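Local atomic coordinates of leucine aminopeptidase 2 (Saccharomyces cerevisiae, PDB entry 2XQ0), a protein that works as a zinc-dependent aminopeptidase of the M1 family that preferentially cleaves di- and tripeptides and, in vitro, shows low epoxide hydrolase activity. Residues T249-I253 with I254-E258; I501-K504 with D505-S508. All coordinates share one frame; numbering follows the deposited sequence.

Contact 1. Residues T249-I253 with I254-E258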
ATOM      1  N   THR A 249      -5.882 -13.590 -15.500  1.00 20.46           N
ATOM      2  CA  THR A 249      -4.435 -13.611 -15.711  1.00 25.19           C
ATOM      3  C   THR A 249      -3.657 -14.085 -14.465  1.00 27.14           C
ATOM      4  O   THR A 249      -2.762 -14.936 -14.556  1.00 19.54           O
ATOM      5  CB  THR A 249      -3.912 -12.243 -16.164  1.00 24.53           C
ATOM      6  OG1 THR A 249      -4.534 -11.887 -17.413  1.00 23.65           O
ATOM      7  CG2 THR A 249      -2.404 -12.315 -16.355  1.00 27.20           C
ATOM      8  N   ALA A 250      -4.004 -13.542 -13.302  1.00 23.37           N
ATOM      9  CA  ALA A 250      -3.378 -13.966 -12.051  1.00 22.97           C
ATOM     10  C   ALA A 250      -3.618 -15.434 -11.766  1.00 25.52           C
ATOM     11  O   ALA A 250      -2.722 -16.150 -11.317  1.00 26.34           O
ATOM     12  CB  ALA A 250      -3.890 -13.115 -10.889  1.00 18.23           C
ATOM     13  N   GLU A 251      -4.847 -15.875 -11.996  1.00 18.34           N
ATOM     14  CA  GLU A 251      -5.223 -17.259 -11.759  1.00 24.51           C
ATOM     15  C   GLU A 251      -4.422 -18.245 -12.623  1.00 27.57           C
ATOM     16  O   GLU A 251      -4.119 -19.342 -12.183  1.00 28.97           O
ATOM     17  CB  GLU A 251      -6.713 -17.456 -12.004  1.00 25.70           C
ATOM     18  CG  GLU A 251      -7.629 -16.896 -10.904  1.00 29.95           C
ATOM     19  CD  GLU A 251      -9.121 -17.127 -11.202  1.00 31.95           C
ATOM     20  OE1 GLU A 251      -9.568 -16.852 -12.344  1.00 28.16           O
ATOM     21  OE2 GLU A 251      -9.852 -17.569 -10.290  1.00 34.21           O
ATOM     22  N   LYS A 252      -4.091 -17.852 -13.848  1.00 29.19           N
ATOM     23  CA  LYS A 252      -3.318 -18.716 -14.732  1.00 27.64           C
ATOM     24  C   LYS A 252      -1.878 -18.810 -14.251  1.00 31.93           C
ATOM     25  O   LYS A 252      -1.266 -19.870 -14.323  1.00 34.39           O
ATOM     26  CB  LYS A 252      -3.363 -18.193 -16.177  1.00 35.98           C
ATOM     27  CG  LYS A 252      -2.520 -19.008 -17.145  1.00 48.18           C
ATOM     28  CD  LYS A 252      -2.740 -18.610 -18.605  1.00 49.88           C
ATOM     29  CE  LYS A 252      -2.024 -19.596 -19.539  1.00 49.92           C
ATOM     30  NZ  LYS A 252      -1.797 -19.021 -20.893  1.00 49.72           N
ATOM     31  N   ILE A 253      -1.330 -17.698 -13.771  1.00 25.08           N
ATOM     32  CA  ILE A 253       0.051 -17.696 -13.290  1.00 30.19           C
ATOM     33  C   ILE A 253       0.142 -18.498 -11.994  1.00 35.71           C
ATOM     34  O   ILE A 253       1.046 -19.326 -11.815  1.00 36.71           O
ATOM     35  CB  ILE A 253       0.578 -16.257 -13.072  1.00 28.60           C
ATOM     36  CG1 ILE A 253       0.742 -15.532 -14.416  1.00 30.33           C
ATOM     37  CG2 ILE A 253       1.891 -16.282 -12.299  1.00 32.47           C
ATOM     38  CD1 ILE A 253       0.549 -14.011 -14.334  1.00 28.24           C
ATOM     39  N   ILE A 254      -0.815 -18.276 -11.098  1.00 30.59           N
ATOM     40  CA  ILE A 254      -0.810 -18.955  -9.801  1.00 24.40           C
ATOM     41  C   ILE A 254      -1.847 -20.074  -9.795  1.00 30.67           C
ATOM     42  O   ILE A 254      -1.616 -21.135 -10.363  1.00 29.20           O
ATOM     43  CB  ILE A 254      -1.037 -17.953  -8.663  1.00 24.28           C
ATOM     44  CG1 ILE A 254      -0.230 -16.680  -8.933  1.00 28.42           C
ATOM     45  CG2 ILE A 254      -0.643 -18.550  -7.300  1.00 24.20           C
ATOM     46  CD1 ILE A 254      -0.472 -15.575  -7.904  1.00 33.83           C
ATOM     47  N   PHE A 255      -2.986 -19.846  -9.156  1.00 26.53           N
ATOM     48  CA  PHE A 255      -4.095 -20.792  -9.228  1.00 30.26           C
ATOM     49  C   PHE A 255      -5.411 -20.090  -8.881  1.00 24.63           C
ATOM     50  O   PHE A 255      -5.411 -18.919  -8.556  1.00 24.56           O
ATOM     51  CB  PHE A 255      -3.851 -22.018  -8.335  1.00 32.29           C
ATOM     52  CG  PHE A 255      -3.435 -21.688  -6.934  1.00 29.37           C
ATOM     53  CD1 PHE A 255      -2.193 -22.096  -6.444  1.00 27.88           C
ATOM     54  CD2 PHE A 255      -4.291 -21.005  -6.083  1.00 27.76           C
ATOM     55  CE1 PHE A 255      -1.809 -21.807  -5.139  1.00 28.40           C
ATOM     56  CE2 PHE A 255      -3.906 -20.707  -4.772  1.00 35.15           C
ATOM     57  CZ  PHE A 255      -2.663 -21.108  -4.304  1.00 32.88           C
ATOM     58  N   GLU A 256      -6.516 -20.824  -8.937  1.00 28.85           N
ATOM     59  CA  GLU A 256      -7.840 -20.235  -8.759  1.00 37.87           C
ATOM     60  C   GLU A 256      -7.905 -19.275  -7.577  1.00 34.80           C
ATOM     61  O   GLU A 256      -7.313 -19.515  -6.520  1.00 31.43           O
ATOM     62  CB  GLU A 256      -8.917 -21.315  -8.609  1.00 46.47           C
ATOM     63  CG  GLU A 256     -10.334 -20.776  -8.732  1.00 59.76           C
ATOM     64  CD  GLU A 256     -11.400 -21.727  -8.188  1.00 72.96           C
ATOM     65  OE1 GLU A 256     -11.179 -22.338  -7.117  1.00 71.38           O
ATOM     66  OE2 GLU A 256     -12.472 -21.841  -8.829  1.00 76.89           O
ATOM     67  N   TYR A 257      -8.628 -18.185  -7.783  1.00 19.43           N
ATOM     68  CA  TYR A 257      -8.829 -17.162  -6.756  1.00 27.06           C
ATOM     69  C   TYR A 257      -9.902 -17.734  -5.847  1.00 25.38           C
ATOM     70  O   TYR A 257     -10.968 -18.091  -6.313  1.00 29.81           O
ATOM     71  CB  TYR A 257      -9.313 -15.888  -7.456  1.00 26.58           C
ATOM     72  CG  TYR A 257      -9.785 -14.738  -6.586  1.00 23.99           C
ATOM     73  CD1 TYR A 257      -8.877 -13.836  -6.037  1.00 21.97           C
ATOM     74  CD2 TYR A 257     -11.145 -14.521  -6.368  1.00 24.82           C
ATOM     75  CE1 TYR A 257      -9.314 -12.753  -5.261  1.00 25.70           C
ATOM     76  CE2 TYR A 257     -11.592 -13.449  -5.594  1.00 24.30           C
ATOM     77  CZ  TYR A 257     -10.673 -12.567  -5.053  1.00 22.35           C
ATOM     78  OH  TYR A 257     -11.118 -11.496  -4.301  1.00 22.66           O
ATOM     79  N   GLU A 258      -9.639 -17.843  -4.554  1.00 35.39           N
ATOM     80  CA  GLU A 258     -10.577 -18.576  -3.702  1.00 31.06           C
ATOM     81  C   GLU A 258     -11.425 -17.704  -2.763  1.00 34.50           C
ATOM     82  O   GLU A 258     -12.160 -18.229  -1.932  1.00 37.72           O
ATOM     83  CB  GLU A 258      -9.837 -19.649  -2.903  1.00 33.39           C
ATOM     84  CG  GLU A 258      -8.935 -19.089  -1.826  1.00 41.73           C
ATOM     85  CD  GLU A 258      -7.938 -20.118  -1.308  1.00 45.02           C
ATOM     86  OE1 GLU A 258      -6.858 -20.258  -1.929  1.00 40.45           O
ATOM     87  OE2 GLU A 258      -8.228 -20.785  -0.287  1.00 39.37           O
TER

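Contact 2. Residues I501-K504 with D505-S508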
ATOM      1  N   ILE A 501       3.508  15.892 -31.890  1.00 47.42           N
ATOM      2  CA  ILE A 501       3.749  14.590 -32.493  1.00 56.95           C
ATOM      3  C   ILE A 501       4.706  13.711 -31.681  1.00 54.88           C
ATOM      4  O   ILE A 501       4.581  12.480 -31.684  1.00 43.14           O
ATOM      5  CB  ILE A 501       4.336  14.735 -33.918  1.00 57.47           C
ATOM      6  CG1 ILE A 501       3.466  15.669 -34.769  1.00 57.76           C
ATOM      7  CG2 ILE A 501       4.482  13.372 -34.570  1.00 56.08           C
ATOM      8  CD1 ILE A 501       3.592  17.141 -34.413  1.00 52.63           C
ATOM      9  N   ASP A 502       5.674  14.327 -31.005  1.00 52.56           N
ATOM     10  CA  ASP A 502       6.744  13.517 -30.420  1.00 51.56           C
ATOM     11  C   ASP A 502       6.337  12.773 -29.152  1.00 46.93           C
ATOM     12  O   ASP A 502       7.015  11.833 -28.744  1.00 39.41           O
ATOM     13  CB  ASP A 502       8.072  14.284 -30.257  1.00 50.75           C
ATOM     14  CG  ASP A 502       7.888  15.675 -29.707  1.00 57.08           C
ATOM     15  OD1 ASP A 502       8.667  16.592 -30.083  1.00 46.66           O
ATOM     16  OD2 ASP A 502       6.963  15.846 -28.895  1.00 72.12           O
ATOM     17  N   ILE A 503       5.215  13.162 -28.552  1.00 51.93           N
ATOM     18  CA  ILE A 503       4.707  12.423 -27.400  1.00 53.03           C
ATOM     19  C   ILE A 503       3.373  11.739 -27.685  1.00 63.11           C
ATOM     20  O   ILE A 503       2.794  11.108 -26.804  1.00 66.80           O
ATOM     21  CB  ILE A 503       4.584  13.306 -26.152  1.00 42.14           C
ATOM     22  CG1 ILE A 503       3.485  14.358 -26.339  1.00 35.36           C
ATOM     23  CG2 ILE A 503       5.934  13.954 -25.831  1.00 33.21           C
ATOM     24  CD1 ILE A 503       3.254  15.216 -25.102  1.00 39.43           C
ATOM     25  N   LYS A 504       2.903  11.861 -28.920  1.00 66.40           N
ATOM     26  CA  LYS A 504       1.668  11.211 -29.351  1.00 69.89           C
ATOM     27  C   LYS A 504       1.612   9.732 -28.969  1.00 60.66           C
ATOM     28  O   LYS A 504       0.535   9.202 -28.713  1.00 56.27           O
ATOM     29  CB  LYS A 504       1.478  11.363 -30.867  1.00 77.24           C
ATOM     30  CG  LYS A 504       0.411  10.439 -31.459  1.00 80.07           C
ATOM     31  CD  LYS A 504       0.389  10.483 -32.985  1.00 81.39           C
ATOM     32  CE  LYS A 504      -0.215  11.781 -33.509  1.00 82.22           C
ATOM     33  NZ  LYS A 504      -0.257  11.818 -35.001  1.00 80.22           N
ATOM     34  N   ASP A 505       2.766   9.070 -28.938  1.00 55.44           N
ATOM     35  CA  ASP A 505       2.826   7.646 -28.598  1.00 60.31           C
ATOM     36  C   ASP A 505       3.235   7.361 -27.139  1.00 52.12           C
ATOM     37  O   ASP A 505       3.411   6.207 -26.748  1.00 49.46           O
ATOM     38  CB  ASP A 505       3.754   6.900 -29.566  1.00 70.33           C
ATOM     39  CG  ASP A 505       3.165   6.775 -30.966  1.00 83.15           C
ATOM     40  OD1 ASP A 505       3.530   7.582 -31.850  1.00 87.02           O
ATOM     41  OD2 ASP A 505       2.337   5.864 -31.184  1.00 86.67           O
ATOM     42  N   PHE A 506       3.387   8.408 -26.335  1.00 48.00           N
ATOM     43  CA  PHE A 506       3.755   8.227 -24.934  1.00 39.59           C
ATOM     44  C   PHE A 506       2.509   7.908 -24.103  1.00 39.87           C
ATOM     45  O   PHE A 506       1.594   8.724 -24.033  1.00 36.13           O
ATOM     46  CB  PHE A 506       4.392   9.503 -24.371  1.00 30.49           C
ATOM     47  CG  PHE A 506       5.828   9.743 -24.801  1.00 32.07           C
ATOM     48  CD1 PHE A 506       6.367   9.120 -25.910  1.00 36.59           C
ATOM     49  CD2 PHE A 506       6.625  10.618 -24.082  1.00 28.61           C
ATOM     50  CE1 PHE A 506       7.692   9.365 -26.291  1.00 32.87           C
ATOM     51  CE2 PHE A 506       7.925  10.871 -24.451  1.00 25.74           C
ATOM     52  CZ  PHE A 506       8.463  10.253 -25.558  1.00 23.83           C
ATOM     53  N   ASN A 507       2.472   6.735 -23.472  1.00 38.45           N
ATOM     54  CA  ASN A 507       1.439   6.453 -22.473  1.00 39.73           C
ATOM     55  C   ASN A 507       1.672   7.311 -21.227  1.00 34.95           C
ATOM     56  O   ASN A 507       2.628   8.084 -21.176  1.00 26.06           O
ATOM     57  CB  ASN A 507       1.359   4.945 -22.146  1.00 37.05           C
ATOM     58  CG  ASN A 507       2.592   4.422 -21.421  1.00 45.30           C
ATOM     59  OD1 ASN A 507       3.340   5.181 -20.809  1.00 50.35           O
ATOM     60  ND2 ASN A 507       2.803   3.109 -21.482  1.00 42.42           N
ATOM     61  N   SER A 508       0.812   7.197 -20.223  1.00 37.12           N
ATOM     62  CA  SER A 508       0.927   8.077 -19.062  1.00 34.81           C
ATOM     63  C   SER A 508       2.198   7.777 -18.262  1.00 29.41           C
ATOM     64  O   SER A 508       2.831   8.683 -17.732  1.00 31.46           O
ATOM     65  CB  SER A 508      -0.310   7.969 -18.165  1.00 42.12           C
ATOM     66  OG  SER A 508      -0.353   6.717 -17.503  1.00 44.21           O
TER
HETATM   67  O   HOH W   1       6.006   9.727 -32.270  1.00 58.77           O
HETATM   68  O   HOH W   2       5.461   9.751 -29.234  1.00 39.75           O
HETATM   69  O   HOH W   3       1.003  11.063 -24.774  1.00 49.86           O

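Contact 1. Residues T249-I253 with I254-E258
E251 and Y257, and A250 and I254, are joined by the two hydrogen bonds that tie the last turn of helix 243-253 to the chain leaving it. In the backbone bond, I254 N donates to A250 O at 2.9 Å; it is an i to i+4 bond reaching the first residue to abandon helical angles. The second reaches six positions along the chain (i to i+6): Y257 N meets E251 OE2 at 2.9 Å and almost straight (172°), using the anti lone pair of that oxygen. An extended chain beyond CG (chi2 -180°) carries the E251 carboxylate out to the loop, where it crosses the Y257 side chain at a slant, OE2 lying 3.3 Å from Y257 CB and the carboxylate and phenol ring planes 73° apart. The other oxygen, OE1, forms a salt bridge with R222.

I254 CG1 makes a van der Waals contact with A250 O at 3.5 Å. Apolar contact is lighter: I253 CG2 is 4.0 Å from I254 CG1, and I254 packs on W307 and L330 of helices 297-311 and 321-339.

One carboxylate thus serves a loop amide and a guanidinium. R222 would be expected to favour ionised E251 and strengthen OE2 as an acceptor, against the opposing influence of E256 OE2, 5.2 Å from E251 OE2.

Contact 2. Residues I501-K504 with D505-S508
I503 and F506 meet across a tight turn, the aromatic ring swung back over the backbone that precedes it. F506 has CG beside its own N and opposite its carbonyl carbon (chi1 -76°), which brings the ring back toward I503, and the turn about CB-CG presents one face to it. There I503 CA makes a CH-pi contact, 4.1 Å from the ring centroid and 19° off the normal, while CG2 of the same isoleucine touches F506 CD2 at 3.8 Å; the two side chains cross at about a right angle. I503 takes the less common first torsion (68°), with CG1 between N and the carbonyl carbon, which leaves CG2 beside the backbone N and over the ring. D502 O looks onto that same face, 3.5 Å from F506 CE1. Replacing F506 with an alanine would probably leave I503 CA and CG2 without their aromatic cover and open a gap toward V474 and L477 of helix 469-484.

The backbone closes through F506 N to I503 O at 2.8 Å. A water bridges D505 N, at 2.8 Å, and D502 O, to which its bond is weak. I503 to F506 form a type I beta turn leading into a side-chain N-cap: N507 OD1 accepts from Q510 N of helix 508-519.

In the fold
Both contacts are local features at helix boundaries, one at an exit and the other just ahead of an entrance, and they occur in series along the chain. Their centres lie 33 Å apart and their nearest atoms about 17 Å, so they do not touch. Contact 1 belongs to the peptidase M1 domain, near the catalytic site: the side chain of Y257 is about 9 Å from those of the zinc ligand H305 and the substrate-binding E277, and that of I254 about 13 Å from the zinc ion. Bound bestatin is about 14 Å from the Y257 side chain. Contact 2 sits on the surface, away from these sites, in the loop between helices 491-497 and 508-519.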